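Local coordinates for malonyl CoA:acyl carrier protein malonyltransferase (Streptomyces coelicolor, PDB 1NM2) that probably transfers the malonyl group from malonyl-CoA to holo-acyl carrier protein, a step that supplies malonyl units for fatty acid biosynthesis, at residues 32-37 and 67-72; 63-68 and 100-105; 92-97 and 105-110. One frame throughout, in Å; residues are numbered along the deposited sequence.

Contact 1. Residues 32-37 and 67-72; sequences AAWSDA and AGILSA
Trp34 reaches from helix 27-38 to helix 57-75 and meets Ile69 and Leu70 with the far end of its six-membered ring. The backbones stay well apart: the CA atoms of Trp34 and Leu70 are 10.9 Å from each other, and the indole spans the gap. CG of Trp34 lies anti to its own carbonyl carbon (chi1 -67°), which sends the ring out toward the second helix. The side chains of Trp34 and Ile69 cross obliquely. The CG2 methyl of Ile69 sits 3.9 Å from Trp34 CH2 and equally close to CZ2, so it straddles one ring bond. Leu70 comes to the ring edge. Its N lies near the ring plane, 4.2 Å from Trp34 CH2, and its CB is 4.3 Å from the same carbon.

The polar end of the indole points elsewhere: NE1 hydrogen-bonds to OD2 of Asp113, at the start of helix 113-132. That bond should limit rotation of the ring. On the other helix, Ser71 OG bonds to Ala67 O at 2.9 Å and is also hydrogen-bonded to the backbone N of Cys277. Ser71 N reaches Ala67 O from the opposite face of the carbonyl plane, so two donors grip that oxygen. Across the interface itself the chemistry is purely van der Waals. The contact relies on apolar packing, and the bond to Asp113 probably fixes how the indole is turned.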
loop_
_atom_site.group_PDB
_atom_site.type_symbol
_atom_site.label_atom_id
_atom_site.label_comp_id
_atom_site.label_asym_id
_atom_site.label_seq_id
_atom_site.Cartn_x
_atom_site.Cartn_y
_atom_site.Cartn_z
ATOM N N ALA A 32 -9.990 4.582 -18.670
ATOM C CA ALA A 32 -9.434 4.641 -20.018
ATOM C C ALA A 32 -8.522 5.860 -20.165
ATOM O O ALA A 32 -7.448 5.776 -20.760
ATOM C CB ALA A 32 -10.563 4.698 -21.056
ATOM N N ALA A 33 -8.955 6.999 -19.636
ATOM C CA ALA A 33 -8.146 8.216 -19.715
ATOM C C ALA A 33 -6.850 8.015 -18.932
ATOM O O ALA A 33 -5.787 8.470 -19.360
ATOM C CB ALA A 33 -8.922 9.402 -19.155
ATOM N N TRP A 34 -6.937 7.342 -17.785
ATOM C CA TRP A 34 -5.744 7.072 -16.985
ATOM C C TRP A 34 -4.816 6.162 -17.779
ATOM O O TRP A 34 -3.611 6.406 -17.863
ATOM C CB TRP A 34 -6.103 6.394 -15.659
ATOM C CG TRP A 34 -6.875 7.257 -14.700
ATOM C CD1 TRP A 34 -6.877 8.625 -14.638
ATOM C CD2 TRP A 34 -7.687 6.807 -13.612
ATOM N NE1 TRP A 34 -7.638 9.049 -13.573
ATOM C CE2 TRP A 34 -8.145 7.952 -12.927
ATOM C CE3 TRP A 34 -8.068 5.541 -13.146
ATOM C CZ2 TRP A 34 -8.966 7.872 -11.799
ATOM C CZ3 TRP A 34 -8.884 5.462 -12.023
ATOM C CH2 TRP A 34 -9.324 6.621 -11.364
ATOM N N SER A 35 -5.387 5.112 -18.367
ATOM C CA SER A 35 -4.612 4.172 -19.162
ATOM C C SER A 35 -3.827 4.897 -20.254
ATOM O O SER A 35 -2.637 4.631 -20.449
ATOM C CB SER A 35 -5.534 3.113 -19.787
ATOM O OG SER A 35 -6.156 2.321 -18.783
ATOM N N ASP A 36 -4.485 5.812 -20.962
ATOM C CA ASP A 36 -3.809 6.562 -22.020
ATOM C C ASP A 36 -2.692 7.428 -21.455
ATOM O O ASP A 36 -1.656 7.609 -22.091
ATOM C CB ASP A 36 -4.783 7.467 -22.786
ATOM C CG ASP A 36 -5.843 6.691 -23.541
ATOM O OD1 ASP A 36 -5.575 5.549 -23.966
ATOM O OD2 ASP A 36 -6.950 7.237 -23.726
ATOM N N ALA A 37 -2.897 7.958 -20.254
ATOM C CA ALA A 37 -1.895 8.818 -19.637
ATOM C C ALA A 37 -0.630 8.089 -19.191
ATOM O O ALA A 37 0.462 8.651 -19.258
ATOM C CB ALA A 37 -2.502 9.564 -18.456
ATOM N N ALA A 67 -7.627 1.587 -8.641
ATOM C CA ALA A 67 -8.746 0.942 -7.956
ATOM C C ALA A 67 -9.141 1.729 -6.706
ATOM O O ALA A 67 -10.327 1.927 -6.439
ATOM C CB ALA A 67 -8.373 -0.493 -7.571
ATOM N N GLY A 68 -8.138 2.168 -5.951
ATOM C CA GLY A 68 -8.382 2.930 -4.736
ATOM C C GLY A 68 -9.012 4.282 -5.007
ATOM O O GLY A 68 -9.963 4.690 -4.326
ATOM N N ILE A 69 -8.486 4.988 -6.001
ATOM C CA ILE A 69 -9.023 6.295 -6.358
ATOM C C ILE A 69 -10.449 6.140 -6.881
ATOM O O ILE A 69 -11.339 6.919 -6.530
ATOM C CB ILE A 69 -8.177 6.975 -7.453
ATOM C CG1 ILE A 69 -6.764 7.251 -6.929
ATOM C CG2 ILE A 69 -8.842 8.270 -7.887
ATOM C CD1 ILE A 69 -5.804 7.755 -7.976
ATOM N N LEU A 70 -10.658 5.123 -7.711
ATOM C CA LEU A 70 -11.965 4.866 -8.296
ATOM C C LEU A 70 -13.028 4.497 -7.260
ATOM O O LEU A 70 -14.137 5.035 -7.290
ATOM C CB LEU A 70 -11.864 3.749 -9.346
ATOM C CG LEU A 70 -13.067 3.542 -10.273
ATOM C CD1 LEU A 70 -13.260 4.783 -11.152
ATOM C CD2 LEU A 70 -12.837 2.316 -11.144
ATOM N N SER A 71 -12.702 3.586 -6.344
ATOM C CA SER A 71 -13.679 3.182 -5.338
ATOM C C SER A 71 -13.978 4.323 -4.372
ATOM O O SER A 71 -15.124 4.510 -3.956
ATOM C CB SER A 71 -13.202 1.937 -4.580
ATOM O OG SER A 71 -11.917 2.113 -4.015
ATOM N N ALA A 72 -12.954 5.094 -4.022
ATOM C CA ALA A 72 -13.143 6.227 -3.123
ATOM C C ALA A 72 -14.066 7.239 -3.801
ATOM O O ALA A 72 -14.989 7.771 -3.181
ATOM C CB ALA A 72 -11.815 6.873 -2.810
#

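Contact 2. Residues 63-68 and 100-105; sequences LLVAAG and GEITAA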
loop_
_atom_site.group_PDB
_atom_site.type_symbol
_atom_site.label_atom_id
_atom_site.label_comp_id
_atom_site.label_asym_id
_atom_site.label_seq_id
_atom_site.Cartn_x
_atom_site.Cartn_y
_atom_site.Cartn_z
ATOM N N LEU A 63 -2.350 -0.313 -11.037
ATOM C CA LEU A 63 -3.681 -0.908 -10.986
ATOM C C LEU A 63 -4.304 -0.711 -9.604
ATOM O O LEU A 63 -5.479 -0.367 -9.487
ATOM C CB LEU A 63 -3.608 -2.403 -11.311
ATOM C CG LEU A 63 -4.914 -3.203 -11.229
ATOM C CD1 LEU A 63 -5.972 -2.600 -12.154
ATOM C CD2 LEU A 63 -4.630 -4.652 -11.637
ATOM N N LEU A 64 -3.515 -0.939 -8.558
ATOM C CA LEU A 64 -3.997 -0.779 -7.190
ATOM C C LEU A 64 -4.392 0.663 -6.900
ATOM O O LEU A 64 -5.412 0.913 -6.256
ATOM C CB LEU A 64 -2.922 -1.229 -6.188
ATOM C CG LEU A 64 -2.770 -2.744 -6.025
ATOM C CD1 LEU A 64 -1.480 -3.077 -5.298
ATOM C CD2 LEU A 64 -3.978 -3.277 -5.267
ATOM N N VAL A 65 -3.591 1.612 -7.376
ATOM C CA VAL A 65 -3.873 3.027 -7.144
ATOM C C VAL A 65 -5.158 3.461 -7.854
ATOM O O VAL A 65 -5.991 4.165 -7.277
ATOM C CB VAL A 65 -2.689 3.918 -7.602
ATOM C CG1 VAL A 65 -3.038 5.388 -7.421
ATOM C CG2 VAL A 65 -1.429 3.588 -6.775
ATOM N N ALA A 66 -5.323 3.030 -9.101
ATOM C CA ALA A 66 -6.520 3.373 -9.860
ATOM C C ALA A 66 -7.754 2.796 -9.179
ATOM O O ALA A 66 -8.807 3.433 -9.146
ATOM C CB ALA A 66 -6.415 2.841 -11.285
ATOM N N ALA A 67 -7.627 1.587 -8.641
ATOM C CA ALA A 67 -8.746 0.942 -7.956
ATOM C C ALA A 67 -9.141 1.729 -6.706
ATOM O O ALA A 67 -10.327 1.927 -6.439
ATOM C CB ALA A 67 -8.373 -0.493 -7.571
ATOM N N GLY A 68 -8.138 2.168 -5.951
ATOM C CA GLY A 68 -8.382 2.930 -4.736
ATOM C C GLY A 68 -9.012 4.282 -5.007
ATOM O O GLY A 68 -9.963 4.690 -4.326
ATOM N N GLY A 100 -0.103 1.982 -1.343
ATOM C CA GLY A 100 -1.313 2.626 -0.859
ATOM C C GLY A 100 -1.061 4.041 -0.370
ATOM O O GLY A 100 -2.001 4.824 -0.211
ATOM N N GLU A 101 0.204 4.375 -0.122
ATOM C CA GLU A 101 0.557 5.719 0.341
ATOM C C GLU A 101 0.351 6.743 -0.765
ATOM O O GLU A 101 0.050 7.908 -0.497
ATOM C CB GLU A 101 2.019 5.789 0.788
ATOM C CG GLU A 101 2.351 4.988 2.028
ATOM C CD GLU A 101 3.430 5.664 2.856
ATOM O OE1 GLU A 101 3.087 6.226 3.919
ATOM O OE2 GLU A 101 4.611 5.647 2.438
ATOM N N ILE A 102 0.554 6.319 -2.008
ATOM C CA ILE A 102 0.363 7.226 -3.127
ATOM C C ILE A 102 -1.138 7.441 -3.258
ATOM O O ILE A 102 -1.591 8.553 -3.498
ATOM C CB ILE A 102 0.937 6.647 -4.451
ATOM C CG1 ILE A 102 2.470 6.645 -4.409
ATOM C CG2 ILE A 102 0.474 7.490 -5.635
ATOM C CD1 ILE A 102 3.075 5.706 -3.389
ATOM N N THR A 103 -1.907 6.371 -3.077
ATOM C CA THR A 103 -3.360 6.447 -3.161
ATOM C C THR A 103 -3.881 7.428 -2.110
ATOM O O THR A 103 -4.764 8.246 -2.386
ATOM C CB THR A 103 -3.993 5.062 -2.918
ATOM O OG1 THR A 103 -3.390 4.106 -3.801
ATOM C CG2 THR A 103 -5.507 5.099 -3.178
ATOM N N ALA A 104 -3.317 7.344 -0.908
ATOM C CA ALA A 104 -3.704 8.208 0.202
ATOM C C ALA A 104 -3.325 9.666 -0.051
ATOM O O ALA A 104 -3.968 10.573 0.473
ATOM C CB ALA A 104 -3.052 7.720 1.495
ATOM N N ALA A 105 -2.274 9.887 -0.836
ATOM C CA ALA A 105 -1.839 11.244 -1.156
ATOM C C ALA A 105 -2.917 11.934 -1.991
ATOM O O ALA A 105 -3.095 13.155 -1.917
ATOM C CB ALA A 105 -0.519 11.210 -1.922
#
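The flat group that Thr103 meets is the peptide joining Gly68 to Ile69; neither segment brings an aromatic ring. The CG2 methyl of Thr103 stands over one face of that peptide, 4.0 Å from Gly68 C. Toward one end of the plane it also meets Gly68 CA, at 3.9 Å. Gly68 has no side chain, and the bare backbone permits this approach: a CB in that place would fall 2.6 Å from Thr103 CG2, which is a clash.

The other branch of Thr103 faces Val65. OG1 lies 3.5 Å from Val65 CA and 3.6 Å from Val65 CG2. Val65 and Thr103 pass side by side, pointing opposite ways. In Thr103, OG1 is anti to the carbonyl carbon (chi1 -53°) and CG2 is anti to the backbone N. This splits the branches, one to Val65 and one to Gly68. With a glycine in its place, the face of the Gly68 peptide and the flank of Val65 would probably lose their cover, and a gap would open between the helices. Ile102 adds a looser touch, its CG2 4.5 Å from Val65 CG1, while the end of its chain leads away.

The segment axes approach to 9.0 Å and cross at -35°, with both helices running in broadly the same direction. Leu117 and Val120 of helix 113-132 also pack on Val65. Helix 100-107 begins at Gly100, the last glycine of a GxSxG sequence consistent with a nucleophile elbow. Here the helix that follows the elbow packs on helix 57-75, which fits the alpha/beta hydrolase-like core of this protein.

Contact 3. Residues 92-97 and 105-110; sequences GAVAGH and AVFAGV
Val94 splits its two methyls between Phe107 and Ala108. CG1 meets Phe107 CB at 3.8 Å, and CG2 meets Ala108 CB at 3.9 Å. The valine is turned so that CG1 is anti to the carbonyl carbon (chi1 -61°), while CG2 takes the place between the backbone N and the carbonyl carbon. The phenyl ring does not lie flat on Val94. CG1 stands at its edge, near the ring plane, and the side chains of Val94 and Phe107 run at a slant to each other. CB of each of the three residues points toward the opposite segment. The contact is wholly apolar.

Val94 belongs to strand 93-96, and Phe107 is the last residue of helix 100-107. Between them lies the turn of a GxSxG sequence that includes Gly96, consistent with the nucleophile elbow of the alpha/beta hydrolase-like core. The chain leaves the sheet, turns, and comes back as a helix whose C-terminal end packs on the strand it came from.

The helix closes with a Schellman motif. Val110 N bonds to Ala105 O at 2.8 Å, and Gly109 N bonds to Val106 O at 2.9 Å. Gly109 takes a positive phi of 75°, a value that glycine adopts easily. Ala108 lies inside this turn, spanned by both bonds. Strand 93-96 is hydrogen-bonded along both edges within the parallel sheet. On one edge Gly92 bonds with Leu3, and Ala93 with Leu3 and Leu5; on the other, Val94 bonds with Thr228 and Val230. Further out, the Leu5 side chain touches both Val94 and Phe107, while Val276 and Ala72 pack on the phenylalanine.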
loop_
_atom_site.group_PDB
_atom_site.type_symbol
_atom_site.label_atom_id
_atom_site.label_comp_id
_atom_site.label_asym_id
_atom_site.label_seq_id
_atom_site.Cartn_x
_atom_site.Cartn_y
_atom_site.Cartn_z
ATOM N N GLY A 92 -11.263 11.785 8.632
ATOM C CA GLY A 92 -10.462 12.423 9.664
ATOM C C GLY A 92 -8.977 12.300 9.362
ATOM O O GLY A 92 -8.184 13.172 9.720
ATOM N N ALA A 93 -8.595 11.211 8.699
ATOM C CA ALA A 93 -7.199 10.986 8.337
ATOM C C ALA A 93 -7.099 9.918 7.258
ATOM O O ALA A 93 -8.032 9.139 7.061
ATOM C CB ALA A 93 -6.405 10.561 9.559
ATOM N N VAL A 94 -5.965 9.888 6.559
ATOM C CA VAL A 94 -5.744 8.901 5.506
ATOM C C VAL A 94 -4.362 8.272 5.609
ATOM O O VAL A 94 -3.440 8.857 6.175
ATOM C CB VAL A 94 -5.878 9.526 4.102
ATOM C CG1 VAL A 94 -7.284 10.078 3.918
ATOM C CG2 VAL A 94 -4.815 10.614 3.904
ATOM N N ALA A 95 -4.227 7.070 5.064
ATOM C CA ALA A 95 -2.948 6.369 5.070
ATOM C C ALA A 95 -3.056 5.156 4.149
ATOM O O ALA A 95 -4.151 4.799 3.701
ATOM C CB ALA A 95 -2.583 5.938 6.490
ATOM N N GLY A 96 -1.923 4.535 3.849
ATOM C CA GLY A 96 -1.944 3.378 2.976
ATOM C C GLY A 96 -0.702 2.535 3.156
ATOM O O GLY A 96 0.292 3.007 3.702
ATOM N N HIS A 97 -0.756 1.291 2.690
ATOM C CA HIS A 97 0.376 0.384 2.826
ATOM C C HIS A 97 1.257 0.390 1.574
ATOM O O HIS A 97 0.866 -0.118 0.529
ATOM C CB HIS A 97 -0.132 -1.034 3.115
ATOM C CG HIS A 97 0.889 -1.920 3.757
ATOM N ND1 HIS A 97 1.961 -2.446 3.068
ATOM C CD2 HIS A 97 1.020 -2.342 5.037
ATOM C CE1 HIS A 97 2.708 -3.155 3.897
ATOM N NE2 HIS A 97 2.159 -3.108 5.098
ATOM N N ALA A 105 -2.274 9.887 -0.836
ATOM C CA ALA A 105 -1.839 11.244 -1.156
ATOM C C ALA A 105 -2.917 11.934 -1.991
ATOM O O ALA A 105 -3.095 13.155 -1.917
ATOM C CB ALA A 105 -0.519 11.210 -1.922
ATOM N N VAL A 106 -3.622 11.147 -2.795
ATOM C CA VAL A 106 -4.695 11.675 -3.624
ATOM C C VAL A 106 -5.854 12.063 -2.701
ATOM O O VAL A 106 -6.402 13.161 -2.811
ATOM C CB VAL A 106 -5.167 10.626 -4.676
ATOM C CG1 VAL A 106 -6.334 11.181 -5.491
ATOM C CG2 VAL A 106 -4.008 10.265 -5.607
ATOM N N PHE A 107 -6.209 11.177 -1.773
ATOM C CA PHE A 107 -7.294 11.470 -0.838
ATOM C C PHE A 107 -7.029 12.739 -0.027
ATOM O O PHE A 107 -7.956 13.483 0.277
ATOM C CB PHE A 107 -7.523 10.308 0.141
ATOM C CG PHE A 107 -7.818 8.995 -0.522
ATOM C CD1 PHE A 107 -8.364 8.947 -1.805
ATOM C CD2 PHE A 107 -7.553 7.798 0.138
ATOM C CE1 PHE A 107 -8.639 7.727 -2.418
ATOM C CE2 PHE A 107 -7.827 6.573 -0.470
ATOM C CZ PHE A 107 -8.369 6.540 -1.750
ATOM N N ALA A 108 -5.768 12.983 0.324
ATOM C CA ALA A 108 -5.416 14.168 1.112
ATOM C C ALA A 108 -5.206 15.412 0.254
ATOM O O ALA A 108 -4.898 16.483 0.773
ATOM C CB ALA A 108 -4.158 13.894 1.948
ATOM N N GLY A 109 -5.361 15.271 -1.057
ATOM C CA GLY A 109 -5.195 16.413 -1.943
ATOM C C GLY A 109 -3.760 16.845 -2.176
ATOM O O GLY A 109 -3.504 17.978 -2.593
ATOM N N VAL A 110 -2.816 15.952 -1.906
ATOM C CA VAL A 110 -1.402 16.259 -2.098
ATOM C C VAL A 110 -1.066 16.184 -3.577
ATOM O O VAL A 110 -0.334 17.022 -4.105
ATOM C CB VAL A 110 -0.505 15.264 -1.336
ATOM C CG1 VAL A 110 0.963 15.555 -1.629
ATOM C CG2 VAL A 110 -0.779 15.364 0.160
#

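How the contacts relate
Contact 2 lies deepest, its centre about 7 Å from the centre of the chain. Contact 3 is at about 11 Å, with Val94 and Ala108 buried and Phe107 partly exposed. Contact 1 is at about 16 Å, though its touching residues are still buried. Contacts 1 and 2 share helix 57-75, with Ala67 and Gly68 in both. Contacts 2 and 3 share helix 100-107 through Ala105. All three are apolar or nearly so. The outermost spans a wide gap with one large ring, the central one brings two helices close where Gly68 has no side chain, and contact 3 joins helix to sheet. Phe107 CZ, 3.5 Å from Gly68 O, ties contact 3 to the other two.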